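Local coordinates for protein cytochrome C (PDB 5N1T) that probably serves as an electron-transfer protein, a small class I-type cytochrome c that carries one covalently bound heme, at residues 45-50 / 54-59; 64-69 / 73-78. All blocks are in the same frame, centred on the assembly; numbering follows the deposited sequence.

Contact 1. Residues 45-50 / 54-59; sequences NGDSQG and SLSGLD. With HEC (heme c), chain F.
Two side-chain torsions bring Ser56 and Asp47 together. Asp47 has CG beside its backbone N and anti to its carbonyl carbon (chi1 -62°), which swings the carboxylate back to the other segment although its CB sets off the other way; Ser56 holds OG between its own N and carbonyl carbon (chi1 48°). Ser56 OG thus donates to Asp47 OD1 at 2.7 Å, reaching it from above the carboxylate plane, 41° out of it.

The backbone beside this bond is gathered on one acceptor. Leu55 N gives a nearly straight bond of 2.8 Å to Gly46 O, and Ser56 N adds a weak, long one to the same oxygen. Gly46, at positive phi and without a side chain, lets the two segments close in, its CA only 4.2 Å from Leu55 CA; Leu55 CB packs on Gly46 CA at 3.6 Å.

Both segments belong to the irregular loop that links helix 29-42, the helix of the heme-binding CXXCH motif, to helix 60-72 in this cytochrome c fold. Further along it, Ser54 OG takes a weak bond from Ser48 N and touches Ser48 CB at 3.5 Å. Ser48 OG itself accepts from Gly50 N at 2.8 Å, an ST turn, and also bonds to Ile52 O.

Leu55 turns its side chain to the cofactor. Leu55 CD1 sits over a face of the porphyrin, 3.6 Å from CHB of the heme, with CD2 above the same face, and the side chain also packs against His42, an axial ligand of the iron. On the outer side, a polar side chain of another protein chain hydrogen-bonds to Gln49 N.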
ATOM      1  N   ASN B  45       1.881 -33.699  -3.700  1.00 62.23           N
ATOM      2  CA  ASN B  45       2.692 -34.931  -3.562  1.00 65.21           C
ATOM      3  C   ASN B  45       4.118 -34.911  -4.164  1.00 63.18           C
ATOM      4  O   ASN B  45       4.569 -35.891  -4.762  1.00 77.77           O
ATOM      5  CB  ASN B  45       1.876 -36.154  -4.019  1.00 75.03           C
ATOM      6  CG  ASN B  45       1.080 -36.771  -2.878  1.00 86.76           C
ATOM      7  OD1 ASN B  45       1.215 -37.966  -2.601  1.00 80.95           O
ATOM      8  ND2 ASN B  45       0.267 -35.949  -2.185  1.00 90.94           N
ATOM      9  N   GLY B  46       4.813 -33.789  -4.012  1.00 57.24           N
ATOM     10  CA  GLY B  46       6.171 -33.603  -4.552  1.00 57.64           C
ATOM     11  C   GLY B  46       6.362 -33.256  -6.032  1.00 58.51           C
ATOM     12  O   GLY B  46       7.511 -33.176  -6.524  1.00 58.30           O
ATOM     13  N   ASP B  47       5.265 -33.043  -6.755  1.00 52.84           N
ATOM     14  CA  ASP B  47       5.398 -32.696  -8.147  1.00 57.26           C
ATOM     15  C   ASP B  47       5.377 -31.194  -8.360  1.00 57.80           C
ATOM     16  O   ASP B  47       4.321 -30.529  -8.374  1.00 56.10           O
ATOM     17  CB  ASP B  47       4.400 -33.465  -9.023  1.00 66.45           C
ATOM     18  CG  ASP B  47       4.619 -34.965  -8.958  1.00 69.38           C
ATOM     19  OD1 ASP B  47       5.772 -35.430  -9.161  1.00 66.27           O
ATOM     20  OD2 ASP B  47       3.631 -35.672  -8.685  1.00 76.56           O
ATOM     21  N   SER B  48       6.582 -30.672  -8.518  1.00 52.96           N
ATOM     22  CA  SER B  48       6.766 -29.259  -8.626  1.00 51.77           C
ATOM     23  C   SER B  48       6.342 -28.807 -10.019  1.00 52.55           C
ATOM     24  O   SER B  48       6.601 -29.518 -10.975  1.00 58.29           O
ATOM     25  CB  SER B  48       8.227 -28.925  -8.367  1.00 49.09           C
ATOM     26  OG  SER B  48       8.485 -27.564  -8.692  1.00 55.33           O
ATOM     27  N   GLN B  49       5.708 -27.631 -10.134  1.00 51.30           N
ATOM     28  CA  GLN B  49       5.501 -26.975 -11.439  1.00 48.62           C
ATOM     29  C   GLN B  49       6.749 -26.261 -11.921  1.00 50.23           C
ATOM     30  O   GLN B  49       6.779 -25.771 -13.051  1.00 61.85           O
ATOM     31  CB  GLN B  49       4.367 -25.967 -11.393  1.00 49.64           C
ATOM     32  CG  GLN B  49       3.051 -26.542 -10.943  1.00 59.74           C
ATOM     33  CD  GLN B  49       2.432 -27.429 -12.000  1.00 67.91           C
ATOM     34  OE1 GLN B  49       2.070 -28.583 -11.733  1.00 66.57           O
ATOM     35  NE2 GLN B  49       2.306 -26.893 -13.216  1.00 72.14           N
ATOM     36  N   GLY B  50       7.766 -26.178 -11.064  1.00 47.38           N
ATOM     37  CA  GLY B  50       9.046 -25.582 -11.437  1.00 48.29           C
ATOM     38  C   GLY B  50       9.615 -24.673 -10.372  1.00 48.58           C
ATOM     39  O   GLY B  50       8.960 -24.364  -9.379  1.00 55.12           O
ATOM     40  N   SER B  54      11.586 -30.807  -7.358  1.00 49.82           N
ATOM     41  CA  SER B  54      10.557 -31.842  -7.116  1.00 55.65           C
ATOM     42  C   SER B  54      10.960 -32.727  -5.934  1.00 57.51           C
ATOM     43  O   SER B  54      12.117 -32.741  -5.507  1.00 62.30           O
ATOM     44  CB  SER B  54      10.318 -32.726  -8.354  1.00 51.18           C
ATOM     45  OG  SER B  54       9.531 -32.072  -9.322  1.00 57.47           O
ATOM     46  N   LEU B  55      10.006 -33.466  -5.397  1.00 57.88           N
ATOM     47  CA  LEU B  55      10.289 -34.240  -4.210  1.00 65.57           C
ATOM     48  C   LEU B  55      10.022 -35.730  -4.445  1.00 73.29           C
ATOM     49  O   LEU B  55      10.766 -36.592  -3.958  1.00 78.33           O
ATOM     50  CB  LEU B  55       9.471 -33.679  -3.044  1.00 59.75           C
ATOM     51  CG  LEU B  55      10.251 -33.415  -1.766  1.00 57.84           C
ATOM     52  CD1 LEU B  55      11.345 -32.390  -2.039  1.00 52.82           C
ATOM     53  CD2 LEU B  55       9.335 -32.994  -0.613  1.00 51.08           C
ATOM     54  N   SER B  56       8.976 -35.988  -5.236  1.00 76.19           N
ATOM     55  CA  SER B  56       8.414 -37.312  -5.534  1.00 81.10           C
ATOM     56  C   SER B  56       9.438 -38.395  -5.921  1.00 82.83           C
ATOM     57  O   SER B  56       9.353 -39.526  -5.391  1.00 70.11           O
ATOM     58  CB  SER B  56       7.331 -37.185  -6.617  1.00 72.91           C
ATOM     59  OG  SER B  56       7.810 -36.395  -7.700  1.00 68.71           O
ATOM     60  N   GLY B  57      10.396 -38.043  -6.801  1.00 74.48           N
ATOM     61  CA  GLY B  57      11.427 -38.990  -7.278  1.00 70.08           C
ATOM     62  C   GLY B  57      12.650 -39.153  -6.382  1.00 67.02           C
ATOM     63  O   GLY B  57      13.770 -39.148  -6.868  1.00 65.50           O
ATOM     64  N   LEU B  58      12.416 -39.289  -5.079  1.00 71.15           N
ATOM     65  CA  LEU B  58      13.439 -39.343  -4.034  1.00 71.35           C
ATOM     66  C   LEU B  58      12.953 -40.307  -2.976  1.00 69.11           C
ATOM     67  O   LEU B  58      11.750 -40.360  -2.692  1.00 73.87           O
ATOM     68  CB  LEU B  58      13.600 -37.972  -3.350  1.00 75.14           C
ATOM     69  CG  LEU B  58      14.372 -36.760  -3.890  1.00 79.03           C
ATOM     70  CD1 LEU B  58      14.468 -35.664  -2.833  1.00 68.76           C
ATOM     71  CD2 LEU B  58      15.771 -37.157  -4.328  1.00 71.18           C
ATOM     72  N   ASP B  59      13.867 -41.040  -2.360  1.00 64.40           N
ATOM     73  CA  ASP B  59      13.475 -41.945  -1.270  1.00 73.65           C
ATOM     74  C   ASP B  59      13.783 -41.384   0.150  1.00 75.36           C
ATOM     75  O   ASP B  59      14.547 -40.399   0.290  1.00 67.68           O
ATOM     76  CB  ASP B  59      14.056 -43.364  -1.474  1.00 76.60           C
ATOM     77  CG  ASP B  59      15.592 -43.385  -1.523  1.00 76.12           C
ATOM     78  OD1 ASP B  59      16.259 -42.719  -0.698  1.00 74.35           O
ATOM     79  OD2 ASP B  59      16.136 -44.099  -2.390  1.00 83.29           O
TER
HETATM   80 FE   HEC F 901      11.993 -27.949   0.586  1.00 39.37          FE
HETATM   81  CHA HEC F 901      14.885 -27.914  -1.353  1.00 49.23           C
HETATM   82  CHB HEC F 901      12.463 -31.247   1.204  1.00 42.66           C
HETATM   83  CHC HEC F 901       9.476 -27.839   3.010  1.00 44.34           C
HETATM   84  CHD HEC F 901      11.280 -24.800  -0.374  1.00 43.32           C
HETATM   85  NA  HEC F 901      13.450 -29.329   0.024  1.00 46.07           N
HETATM   86  C1A HEC F 901      14.513 -29.198  -0.773  1.00 49.63           C
HETATM   87  C2A HEC F 901      15.321 -30.429  -1.002  1.00 50.23           C
HETATM   88  C3A HEC F 901      14.590 -31.423  -0.214  1.00 48.94           C
HETATM   89  C4A HEC F 901      13.481 -30.624   0.354  1.00 47.92           C
HETATM   90  CMA HEC F 901      14.854 -32.878   0.015  1.00 55.28           C
HETATM   91  CAA HEC F 901      16.557 -30.590  -1.852  1.00 52.26           C
HETATM   92  CBA HEC F 901      15.962 -30.957  -3.214  1.00 49.93           C
HETATM   93  CGA HEC F 901      16.971 -31.313  -4.298  1.00 55.23           C
HETATM   94  O1A HEC F 901      18.178 -31.011  -4.184  1.00 56.28           O
HETATM   95  O2A HEC F 901      16.555 -31.906  -5.320  1.00 55.61           O
HETATM   96  NB  HEC F 901      11.121 -29.310   1.904  1.00 43.90           N
HETATM   97  C1B HEC F 901      11.439 -30.621   2.003  1.00 41.10           C
HETATM   98  C2B HEC F 901      10.686 -31.420   2.982  1.00 43.28           C
HETATM   99  C3B HEC F 901       9.800 -30.418   3.566  1.00 46.12           C
HETATM  100  C4B HEC F 901      10.130 -29.142   2.822  1.00 47.04           C
HETATM  101  CMB HEC F 901      10.803 -32.871   3.356  1.00 42.19           C
HETATM  102  CAB HEC F 901       8.881 -30.835   4.656  1.00 46.56           C
HETATM  103  CBB HEC F 901       7.909 -30.003   5.398  1.00 53.98           C
HETATM  104  NC  HEC F 901      10.578 -26.549   1.218  1.00 44.61           N
HETATM  105  C1C HEC F 901       9.613 -26.642   2.162  1.00 44.63           C
HETATM  106  C2C HEC F 901       8.757 -25.424   2.322  1.00 43.34           C
HETATM  107  C3C HEC F 901       9.347 -24.522   1.300  1.00 46.74           C
HETATM  108  C4C HEC F 901      10.422 -25.322   0.692  1.00 42.73           C
HETATM  109  CMC HEC F 901       7.627 -25.228   3.289  1.00 45.72           C
HETATM  110  CAC HEC F 901       9.028 -23.147   0.810  1.00 48.95           C
HETATM  111  CBC HEC F 901       8.015 -22.230   1.378  1.00 61.15           C
HETATM  112  ND  HEC F 901      12.932 -26.591  -0.647  1.00 40.75           N
HETATM  113  C1D HEC F 901      12.547 -25.344  -0.890  1.00 42.34           C
HETATM  114  C2D HEC F 901      13.441 -24.579  -1.791  1.00 44.49           C
HETATM  115  C3D HEC F 901      14.514 -25.541  -2.086  1.00 46.95           C
HETATM  116  C4D HEC F 901      14.082 -26.712  -1.316  1.00 46.18           C
HETATM  117  CMD HEC F 901      13.294 -23.192  -2.315  1.00 42.75           C
HETATM  118  CAD HEC F 901      15.750 -25.381  -2.913  1.00 40.84           C
HETATM  119  CBD HEC F 901      16.832 -25.228  -1.848  1.00 43.64           C
HETATM  120  CGD HEC F 901      16.981 -23.836  -1.267  1.00 47.96           C
HETATM  121  O1D HEC F 901      17.359 -22.898  -2.003  1.00 48.97           O
HETATM  122  O2D HEC F 901      16.744 -23.675  -0.048  1.00 54.56           O

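Contact 2. Residues 64-69 / 73-78; sequences AETMLA and GTREST. With HEC (heme c), chain F.
Ala69 O, in the last turn of helix 60-72, receives Arg75 N at 2.9 Å in an almost linear bond (176°). Gly73 N makes a weaker bond to the same oxygen. Gly73 is the first residue to leave helical angles, with positive phi; the chain turns off the helix end there, and only 73-75 stay close to the helix before the loop runs off across it toward the heme.

Arg75 CB then packs on Ala69 CB at 3.8 Å. The arginine chain bends at chi3 (135°), and Arg75 NH2 reaches a heme propionate, bonding to O1A of the heme at 2.8 Å in a clearly bent bond (133°). That bond orients the guanidinium, while Thr66 CG2 lies at its edge beside Arg75 NH1 and CAA of the heme over one face. Thr66 OG1 is engaged by Gln62 O within the helix. The other propionate accepts from Thr78 N, 2.9 Å to O2D of the heme.

Next to Thr66 in the sequence, Met67 places its SD 3.7 Å from CMB of the heme. Phe70 of helix 60-72 packs against Arg75 and Ser77, Ala64 and Met67 lean on helix 89-101, and segment 73-78 runs on to helix 80-84, where Met80 ligates the iron.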
ATOM      1  N   ALA B  64      15.710 -37.537   4.243  1.00 55.74           N
ATOM      2  CA  ALA B  64      16.183 -37.354   5.619  1.00 57.72           C
ATOM      3  C   ALA B  64      17.606 -36.788   5.614  1.00 58.69           C
ATOM      4  O   ALA B  64      17.885 -35.832   6.315  1.00 57.86           O
ATOM      5  CB  ALA B  64      16.100 -38.662   6.426  1.00 51.52           C
ATOM      6  N   GLU B  65      18.476 -37.352   4.772  1.00 63.99           N
ATOM      7  CA  GLU B  65      19.904 -37.083   4.850  1.00 66.29           C
ATOM      8  C   GLU B  65      20.166 -35.634   4.472  1.00 67.93           C
ATOM      9  O   GLU B  65      21.088 -35.034   5.004  1.00 77.01           O
ATOM     10  CB  GLU B  65      20.722 -38.086   4.011  1.00 59.56           C
ATOM     11  N   THR B  66      19.329 -35.067   3.596  1.00 73.43           N
ATOM     12  CA  THR B  66      19.483 -33.646   3.179  1.00 70.56           C
ATOM     13  C   THR B  66      18.707 -32.620   4.008  1.00 63.58           C
ATOM     14  O   THR B  66      19.163 -31.488   4.163  1.00 61.43           O
ATOM     15  CB  THR B  66      19.324 -33.410   1.656  1.00 67.33           C
ATOM     16  OG1 THR B  66      18.128 -34.033   1.191  1.00 68.53           O
ATOM     17  CG2 THR B  66      20.553 -33.988   0.890  1.00 69.11           C
ATOM     18  N   MET B  67      17.569 -33.031   4.571  1.00 57.68           N
ATOM     19  CA  MET B  67      16.906 -32.270   5.627  1.00 58.60           C
ATOM     20  C   MET B  67      17.945 -31.912   6.673  1.00 59.17           C
ATOM     21  O   MET B  67      18.205 -30.731   6.915  1.00 65.33           O
ATOM     22  CB  MET B  67      15.792 -33.080   6.288  1.00 59.28           C
ATOM     23  CG  MET B  67      14.535 -33.254   5.469  1.00 59.57           C
ATOM     24  SD  MET B  67      13.719 -31.680   5.244  1.00 65.40           S
ATOM     25  CE  MET B  67      12.583 -31.715   6.627  1.00 58.29           C
ATOM     26  N   LEU B  68      18.579 -32.948   7.231  1.00 56.55           N
ATOM     27  CA  LEU B  68      19.587 -32.798   8.286  1.00 58.40           C
ATOM     28  C   LEU B  68      20.774 -31.977   7.807  1.00 58.45           C
ATOM     29  O   LEU B  68      21.323 -31.190   8.603  1.00 59.45           O
ATOM     30  CB  LEU B  68      20.057 -34.157   8.824  1.00 54.79           C
ATOM     31  CG  LEU B  68      18.992 -35.140   9.323  1.00 56.88           C
ATOM     32  CD1 LEU B  68      19.438 -36.564   9.037  1.00 59.14           C
ATOM     33  CD2 LEU B  68      18.629 -34.971  10.796  1.00 58.41           C
ATOM     34  N   ALA B  69      21.145 -32.157   6.524  1.00 53.29           N
ATOM     35  CA  ALA B  69      22.228 -31.395   5.868  1.00 57.30           C
ATOM     36  C   ALA B  69      21.931 -29.887   5.793  1.00 61.60           C
ATOM     37  O   ALA B  69      22.828 -29.047   5.990  1.00 61.66           O
ATOM     38  CB  ALA B  69      22.517 -31.949   4.475  1.00 55.27           C
ATOM     39  N   GLY B  73      23.671 -26.799   8.249  1.00 60.80           N
ATOM     40  CA  GLY B  73      24.392 -25.847   7.438  1.00 59.80           C
ATOM     41  C   GLY B  73      25.156 -26.490   6.315  1.00 62.60           C
ATOM     42  O   GLY B  73      25.330 -25.871   5.279  1.00 76.25           O
ATOM     43  N   THR B  74      25.611 -27.723   6.517  1.00 63.80           N
ATOM     44  CA  THR B  74      26.399 -28.482   5.538  1.00 70.18           C
ATOM     45  C   THR B  74      26.010 -28.193   4.105  1.00 73.39           C
ATOM     46  O   THR B  74      26.875 -28.019   3.238  1.00 73.93           O
ATOM     47  CB  THR B  74      26.167 -29.981   5.744  1.00 73.69           C
ATOM     48  OG1 THR B  74      26.548 -30.300   7.077  1.00 71.79           O
ATOM     49  CG2 THR B  74      26.955 -30.848   4.696  1.00 70.60           C
ATOM     50  N   ARG B  75      24.696 -28.194   3.879  1.00 69.79           N
ATOM     51  CA  ARG B  75      24.108 -27.838   2.609  1.00 70.49           C
ATOM     52  C   ARG B  75      23.433 -26.457   2.781  1.00 69.07           C
ATOM     53  O   ARG B  75      22.542 -26.280   3.636  1.00 65.01           O
ATOM     54  CB  ARG B  75      23.140 -28.936   2.171  1.00 68.30           C
ATOM     55  CG  ARG B  75      23.274 -29.267   0.719  1.00 65.87           C
ATOM     56  CD  ARG B  75      22.294 -30.329   0.308  1.00 73.57           C
ATOM     57  NE  ARG B  75      21.682 -29.920  -0.951  1.00 83.44           N
ATOM     58  CZ  ARG B  75      21.083 -30.724  -1.828  1.00 87.60           C
ATOM     59  NH1 ARG B  75      20.999 -32.034  -1.621  1.00 85.92           N
ATOM     60  NH2 ARG B  75      20.576 -30.205  -2.938  1.00 94.35           N
ATOM     61  N   GLU B  76      23.931 -25.485   2.005  1.00 72.40           N
ATOM     62  CA  GLU B  76      23.459 -24.085   1.960  1.00 68.86           C
ATOM     63  C   GLU B  76      22.014 -24.024   1.462  1.00 66.61           C
ATOM     64  O   GLU B  76      21.682 -24.671   0.457  1.00 68.25           O
ATOM     65  CB  GLU B  76      24.344 -23.276   0.998  1.00 69.16           C
ATOM     66  CG  GLU B  76      25.782 -23.098   1.454  1.00 69.47           C
ATOM     67  CD  GLU B  76      25.930 -21.934   2.405  1.00 84.87           C
ATOM     68  OE1 GLU B  76      26.007 -20.775   1.920  1.00 87.94           O
ATOM     69  OE2 GLU B  76      25.950 -22.185   3.636  1.00 90.39           O
ATOM     70  N   SER B  77      21.153 -23.273   2.145  1.00 60.22           N
ATOM     71  CA  SER B  77      19.774 -23.108   1.646  1.00 57.33           C
ATOM     72  C   SER B  77      19.411 -21.640   1.488  1.00 55.22           C
ATOM     73  O   SER B  77      20.061 -20.787   2.091  1.00 55.52           O
ATOM     74  CB  SER B  77      18.774 -23.814   2.554  1.00 52.57           C
ATOM     75  OG  SER B  77      18.643 -23.154   3.792  1.00 58.79           O
ATOM     76  N   THR B  78      18.411 -21.346   0.654  1.00 53.47           N
ATOM     77  CA  THR B  78      17.741 -20.034   0.715  1.00 51.23           C
ATOM     78  C   THR B  78      16.695 -20.015   1.800  1.00 47.91           C
ATOM     79  O   THR B  78      16.545 -19.015   2.463  1.00 56.94           O
ATOM     80  CB  THR B  78      17.086 -19.578  -0.594  1.00 51.65           C
ATOM     81  OG1 THR B  78      16.531 -20.705  -1.282  1.00 56.72           O
ATOM     82  CG2 THR B  78      18.090 -18.917  -1.478  1.00 49.13           C
TER
HETATM   83 FE   HEC F 901      11.993 -27.949   0.586  1.00 39.37          FE
HETATM   84  CHA HEC F 901      14.885 -27.914  -1.353  1.00 49.23           C
HETATM   85  CHB HEC F 901      12.463 -31.247   1.204  1.00 42.66           C
HETATM   86  CHC HEC F 901       9.476 -27.839   3.010  1.00 44.34           C
HETATM   87  CHD HEC F 901      11.280 -24.800  -0.374  1.00 43.32           C
HETATM   88  NA  HEC F 901      13.450 -29.329   0.024  1.00 46.07           N
HETATM   89  C1A HEC F 901      14.513 -29.198  -0.773  1.00 49.63           C
HETATM   90  C2A HEC F 901      15.321 -30.429  -1.002  1.00 50.23           C
HETATM   91  C3A HEC F 901      14.590 -31.423  -0.214  1.00 48.94           C
HETATM   92  C4A HEC F 901      13.481 -30.624   0.354  1.00 47.92           C
HETATM   93  CMA HEC F 901      14.854 -32.878   0.015  1.00 55.28           C
HETATM   94  CAA HEC F 901      16.557 -30.590  -1.852  1.00 52.26           C
HETATM   95  CBA HEC F 901      15.962 -30.957  -3.214  1.00 49.93           C
HETATM   96  CGA HEC F 901      16.971 -31.313  -4.298  1.00 55.23           C
HETATM   97  O1A HEC F 901      18.178 -31.011  -4.184  1.00 56.28           O
HETATM   98  O2A HEC F 901      16.555 -31.906  -5.320  1.00 55.61           O
HETATM   99  NB  HEC F 901      11.121 -29.310   1.904  1.00 43.90           N
HETATM  100  C1B HEC F 901      11.439 -30.621   2.003  1.00 41.10           C
HETATM  101  C2B HEC F 901      10.686 -31.420   2.982  1.00 43.28           C
HETATM  102  C3B HEC F 901       9.800 -30.418   3.566  1.00 46.12           C
HETATM  103  C4B HEC F 901      10.130 -29.142   2.822  1.00 47.04           C
HETATM  104  CMB HEC F 901      10.803 -32.871   3.356  1.00 42.19           C
HETATM  105  CAB HEC F 901       8.881 -30.835   4.656  1.00 46.56           C
HETATM  106  CBB HEC F 901       7.909 -30.003   5.398  1.00 53.98           C
HETATM  107  NC  HEC F 901      10.578 -26.549   1.218  1.00 44.61           N
HETATM  108  C1C HEC F 901       9.613 -26.642   2.162  1.00 44.63           C
HETATM  109  C2C HEC F 901       8.757 -25.424   2.322  1.00 43.34           C
HETATM  110  C3C HEC F 901       9.347 -24.522   1.300  1.00 46.74           C
HETATM  111  C4C HEC F 901      10.422 -25.322   0.692  1.00 42.73           C
HETATM  112  CMC HEC F 901       7.627 -25.228   3.289  1.00 45.72           C
HETATM  113  CAC HEC F 901       9.028 -23.147   0.810  1.00 48.95           C
HETATM  114  CBC HEC F 901       8.015 -22.230   1.378  1.00 61.15           C
HETATM  115  ND  HEC F 901      12.932 -26.591  -0.647  1.00 40.75           N
HETATM  116  C1D HEC F 901      12.547 -25.344  -0.890  1.00 42.34           C
HETATM  117  C2D HEC F 901      13.441 -24.579  -1.791  1.00 44.49           C
HETATM  118  C3D HEC F 901      14.514 -25.541  -2.086  1.00 46.95           C
HETATM  119  C4D HEC F 901      14.082 -26.712  -1.316  1.00 46.18           C
HETATM  120  CMD HEC F 901      13.294 -23.192  -2.315  1.00 42.75           C
HETATM  121  CAD HEC F 901      15.750 -25.381  -2.913  1.00 40.84           C
HETATM  122  CBD HEC F 901      16.832 -25.228  -1.848  1.00 43.64           C
HETATM  123  CGD HEC F 901      16.981 -23.836  -1.267  1.00 47.96           C
HETATM  124  O1D HEC F 901      17.359 -22.898  -2.003  1.00 48.97           O
HETATM  125  O2D HEC F 901      16.744 -23.675  -0.048  1.00 54.56           O

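Overall arrangement
Contact 1 and contact 2 follow one another along the chain, with centres about 17 Å apart and nearest atoms about 5 Å apart; they do not touch, and the heme is what they share. Contact 1 is partly buried and joins two parts of one loop, whereas contact 2 lies at the surface and pairs a helix with the loop leaving it. Their chemistry differs accordingly: 45-50 / 54-59 is bonded largely within the protein and offers the porphyrin a leucine on one face, beside His42, while 64-69 / 73-78 sends polar groups to both propionates and a methionine to the opposite face, the side of the axial ligand Met80.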